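Local structure of sp1 protein (Swine acute diarrhea syndrome coronavirus, 6LPA) at residues S33-S36 against H37-D41; H19-T23 against M24-V28. The protein is the nsp1 of a porcine alphacoronavirus, a viral protein associated with host cell proliferation and immune evasion, which probably suppresses host gene expression as its relatives do. One frame throughout, in Å; residues are numbered along the deposited sequence.

Interaction 1: residues S33-S36 against H37-D41; sequences SSAS and HGFKD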
loop_
_atom_site.group_PDB
_atom_site.type_symbol
_atom_site.label_atom_id
_atom_site.label_comp_id
_atom_site.label_asym_id
_atom_site.label_seq_id
_atom_site.Cartn_x
_atom_site.Cartn_y
_atom_site.Cartn_z
ATOM N N SER A 33 11.989 -11.881 2.682
ATOM C CA SER A 33 12.704 -13.107 2.342
ATOM C C SER A 33 12.492 -13.469 0.880
ATOM O O SER A 33 13.418 -13.967 0.221
ATOM C CB SER A 33 12.293 -14.261 3.263
ATOM O OG SER A 33 10.929 -14.201 3.623
ATOM N N SER A 34 11.310 -13.180 0.335
ATOM C CA SER A 34 11.104 -13.490 -1.073
ATOM C C SER A 34 12.004 -12.620 -1.949
ATOM O O SER A 34 12.567 -13.101 -2.936
ATOM C CB SER A 34 9.629 -13.323 -1.437
ATOM O OG SER A 34 9.496 -13.179 -2.837
ATOM N N ALA A 35 12.179 -11.343 -1.583
ATOM C CA ALA A 35 13.054 -10.449 -2.343
ATOM C C ALA A 35 14.495 -10.936 -2.345
ATOM O O ALA A 35 15.169 -10.908 -3.378
ATOM C CB ALA A 35 12.985 -9.032 -1.771
ATOM N N SER A 36 14.985 -11.391 -1.201
ATOM C CA SER A 36 16.360 -11.856 -1.116
ATOM C C SER A 36 16.556 -13.218 -1.764
ATOM O O SER A 36 17.691 -13.682 -1.865
ATOM C CB SER A 36 16.803 -11.893 0.348
ATOM O OG SER A 36 16.316 -13.053 1.001
ATOM N N HIS A 37 15.485 -13.871 -2.207
ATOM C CA HIS A 37 15.596 -15.102 -2.970
ATOM C C HIS A 37 15.077 -14.902 -4.392
ATOM O O HIS A 37 14.556 -15.839 -5.011
ATOM C CB HIS A 37 14.864 -16.237 -2.259
ATOM C CG HIS A 37 15.502 -16.673 -0.971
ATOM N ND1 HIS A 37 15.269 -16.041 0.236
ATOM C CD2 HIS A 37 16.358 -17.692 -0.700
ATOM C CE1 HIS A 37 15.948 -16.653 1.191
ATOM N NE2 HIS A 37 16.618 -17.658 0.649
ATOM N N GLY A 38 15.176 -13.662 -4.890
ATOM C CA GLY A 38 14.837 -13.301 -6.260
ATOM C C GLY A 38 13.372 -13.414 -6.632
ATOM O O GLY A 38 13.047 -13.439 -7.824
ATOM N N PHE A 39 12.471 -13.473 -5.649
ATOM C CA PHE A 39 11.026 -13.613 -5.896
ATOM C C PHE A 39 10.684 -14.918 -6.609
ATOM O O PHE A 39 9.659 -15.006 -7.289
ATOM C CB PHE A 39 10.462 -12.424 -6.685
ATOM C CG PHE A 39 10.571 -11.106 -5.959
ATOM C CD1 PHE A 39 9.672 -10.767 -4.955
ATOM C CD2 PHE A 39 11.586 -10.215 -6.269
ATOM C CE1 PHE A 39 9.773 -9.568 -4.291
ATOM C CE2 PHE A 39 11.689 -9.013 -5.597
ATOM C CZ PHE A 39 10.785 -8.694 -4.610
ATOM N N LYS A 40 11.510 -15.959 -6.444
ATOM C CA LYS A 40 11.228 -17.224 -7.121
ATOM C C LYS A 40 9.943 -17.880 -6.618
ATOM O O LYS A 40 9.339 -18.664 -7.357
ATOM C CB LYS A 40 12.404 -18.190 -6.959
ATOM C CG LYS A 40 12.468 -19.319 -7.974
ATOM C CD LYS A 40 13.854 -19.959 -7.979
ATOM C CE LYS A 40 13.884 -21.296 -8.726
ATOM N NZ LYS A 40 14.602 -21.154 -10.007
ATOM N N ASP A 41 9.506 -17.581 -5.394
ATOM C CA ASP A 41 8.251 -18.133 -4.877
ATOM C C ASP A 41 7.027 -17.337 -5.327
ATOM O O ASP A 41 5.914 -17.629 -4.882
ATOM C CB ASP A 41 8.296 -18.200 -3.342
ATOM C CG ASP A 41 8.481 -16.828 -2.697
ATOM O OD1 ASP A 41 8.911 -15.883 -3.384
ATOM O OD2 ASP A 41 8.210 -16.690 -1.489
#
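The hydroxyl of S34 donates to the carboxylate of D41, OG to OD1 at 2.8 Å, and meets the lone pair of OD1 that faces the other carboxylate oxygen. OG lies anti to the backbone N of S34 (chi1 160°), a rotation that sets it beside the carbonyl carbon, within reach of D41, whose own main chain is hydrogen-bonded to S92. At the other end of the contact S33 O takes the ring nitrogen ND1 of H37 at 2.8 Å; the bond is nearly straight (165°) and lies in the imidazole plane. S36 OG donates to the same oxygen from the opposite face of its carbonyl plane, while S33 OG is paired with E29 O. Between these side-chain bonds a Schellman motif ends the short helix at about 33-36: F39 N donates to S34 O at 2.7 Å and G38 N to A35 O at 3.1 Å, with G38, at positive phi, as the C-prime residue. S34 O also accepts from H37 N. One face of the F39 ring receives A35 CA, a CH-pi contact 3.8 Å from the ring centroid and 17° off its normal, and A35 CB touches F39 CZ at 3.6 Å.

Interaction 2: residues H19-T23 against M24-V28; sequences HGYPT and MSDAV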
loop_
_atom_site.group_PDB
_atom_site.type_symbol
_atom_site.label_atom_id
_atom_site.label_comp_id
_atom_site.label_asym_id
_atom_site.label_seq_id
_atom_site.Cartn_x
_atom_site.Cartn_y
_atom_site.Cartn_z
ATOM N N HIS A 19 -1.690 -16.682 -2.960
ATOM C CA HIS A 19 -2.084 -16.201 -1.646
ATOM C C HIS A 19 -1.342 -14.912 -1.335
ATOM O O HIS A 19 -0.264 -14.658 -1.881
ATOM C CB HIS A 19 -1.816 -17.246 -0.554
ATOM C CG HIS A 19 -0.376 -17.612 -0.396
ATOM N ND1 HIS A 19 0.448 -17.014 0.535
ATOM C CD2 HIS A 19 0.388 -18.522 -1.043
ATOM C CE1 HIS A 19 1.661 -17.532 0.447
ATOM N NE2 HIS A 19 1.649 -18.457 -0.498
ATOM N N GLY A 20 -1.938 -14.100 -0.454
ATOM C CA GLY A 20 -1.291 -12.929 0.107
ATOM C C GLY A 20 -1.259 -12.973 1.626
ATOM O O GLY A 20 -1.468 -14.037 2.219
ATOM N N TYR A 21 -1.015 -11.831 2.265
ATOM C CA TYR A 21 -0.773 -11.759 3.698
ATOM C C TYR A 21 -1.725 -10.765 4.363
ATOM O O TYR A 21 -2.091 -9.756 3.757
ATOM C CB TYR A 21 0.689 -11.370 3.973
ATOM C CG TYR A 21 1.651 -12.339 3.308
ATOM C CD1 TYR A 21 1.749 -13.653 3.743
ATOM C CD2 TYR A 21 2.423 -11.957 2.217
ATOM C CE1 TYR A 21 2.601 -14.555 3.121
ATOM C CE2 TYR A 21 3.287 -12.854 1.594
ATOM C CZ TYR A 21 3.366 -14.148 2.049
ATOM O OH TYR A 21 4.225 -15.039 1.440
ATOM N N PRO A 22 -2.133 -11.035 5.612
ATOM C CA PRO A 22 -3.235 -10.256 6.199
ATOM C C PRO A 22 -2.831 -8.917 6.799
ATOM O O PRO A 22 -3.699 -8.039 6.925
ATOM C CB PRO A 22 -3.790 -11.195 7.285
ATOM C CG PRO A 22 -2.748 -12.260 7.491
ATOM C CD PRO A 22 -1.597 -12.016 6.567
ATOM N N THR A 23 -1.573 -8.720 7.182
ATOM C CA THR A 23 -1.143 -7.453 7.748
ATOM C C THR A 23 0.167 -7.018 7.117
ATOM O O THR A 23 0.941 -7.843 6.623
ATOM C CB THR A 23 -0.948 -7.538 9.255
ATOM O OG1 THR A 23 -0.065 -8.624 9.551
ATOM C CG2 THR A 23 -2.293 -7.729 9.957
ATOM N N MET A 24 0.404 -5.703 7.150
ATOM C CA MET A 24 1.645 -5.152 6.627
ATOM C C MET A 24 2.849 -5.819 7.272
ATOM O O MET A 24 3.796 -6.212 6.582
ATOM C CB MET A 24 1.678 -3.642 6.861
ATOM C CG MET A 24 2.929 -2.974 6.350
ATOM S SD MET A 24 3.155 -3.376 4.615
ATOM C CE MET A 24 4.544 -2.324 4.202
ATOM N N SER A 25 2.814 -5.981 8.595
ATOM C CA SER A 25 3.946 -6.571 9.304
ATOM C C SER A 25 4.260 -7.969 8.782
ATOM O O SER A 25 5.423 -8.306 8.530
ATOM C CB SER A 25 3.655 -6.608 10.803
ATOM O OG SER A 25 4.285 -7.728 11.396
ATOM N N ASP A 26 3.229 -8.798 8.611
ATOM C CA ASP A 26 3.443 -10.148 8.099
ATOM C C ASP A 26 3.933 -10.125 6.652
ATOM O O ASP A 26 4.795 -10.932 6.270
ATOM C CB ASP A 26 2.152 -10.955 8.228
ATOM C CG ASP A 26 2.384 -12.437 8.080
ATOM O OD1 ASP A 26 3.199 -12.995 8.848
ATOM O OD2 ASP A 26 1.754 -13.046 7.191
ATOM N N ALA A 27 3.407 -9.199 5.840
ATOM C CA ALA A 27 3.828 -9.094 4.443
ATOM C C ALA A 27 5.302 -8.718 4.331
ATOM O O ALA A 27 6.046 -9.279 3.508
ATOM C CB ALA A 27 2.960 -8.064 3.718
ATOM N N VAL A 28 5.740 -7.741 5.133
ATOM C CA VAL A 28 7.134 -7.308 5.092
ATOM C C VAL A 28 8.056 -8.495 5.329
ATOM O O VAL A 28 9.039 -8.691 4.609
ATOM C CB VAL A 28 7.385 -6.187 6.118
ATOM C CG1 VAL A 28 8.876 -5.882 6.226
ATOM C CG2 VAL A 28 6.632 -4.936 5.717
#
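T23 and D26 meet at the start of the helix 24-28, where the hydroxyl of T23 turns back toward the first turn. With chi1 at 54°, OG1 sits between the backbone N and the carbonyl carbon of T23, and from there it accepts a weak bond from D26 N at 3.4 Å; the N-H points well at it (159°), so the weakness is one of length. The same oxygen lies 3.5 Å from D26 CB, and the two side chains cross at about a right angle. The firmer bond is in the main chain: A27 N donates to T23 O at 2.9 Å. T23 is thus the N-cap, its side chain and carbonyl both taking amides of the first turn. The tightly packed side, judged by burial, lies round Y21 and A27, both buried. Y21 points its CB at the helix, 4.0 Å from A27 CB, and its ring atom CD2 comes within 3.9 Å of A27 CA. A27, with M24 and V28, also touches I75 of the strand 71-77, and Y21 rests on P91 of the strand 85-91, which places the cap against the mixed sheet. On the solvent side P22 and S25 are exposed and D26 is partly so, and S25 adds little to the contact. The carboxylate of D26 meets carbon atoms here: OD2 approaches Y21 CD1 at 3.5 Å and P22 CD at 3.6 Å, with the carboxylate and tyrosine planes 79° apart. The second subunit covers part of this end: M24 N donates to E66 OE1 of that subunit, and its R83 and Y74 pack on P22 and M24.

How the interactions relate
Interaction 2 precedes interaction 1 in the chain, and the two concern opposite ends of successive short helices: residues 19-28 begin the helix 24-28 with a threonine N-cap, whereas residues 33-41 end the helix 33-36 with a Schellman motif. Their centres are about 15 Å apart and their nearest atoms about 5 Å, so they do not touch. Their settings differ as well. Interaction 2 is within reach of the second subunit, while no other chain of the assembly touches interaction 1. D41, the last residue of interaction 1, is followed at once by strand 42-46, outermost in the mixed sheet within this chain. Their centres lie about 12 and 11 Å, respectively, from the centre of the chain.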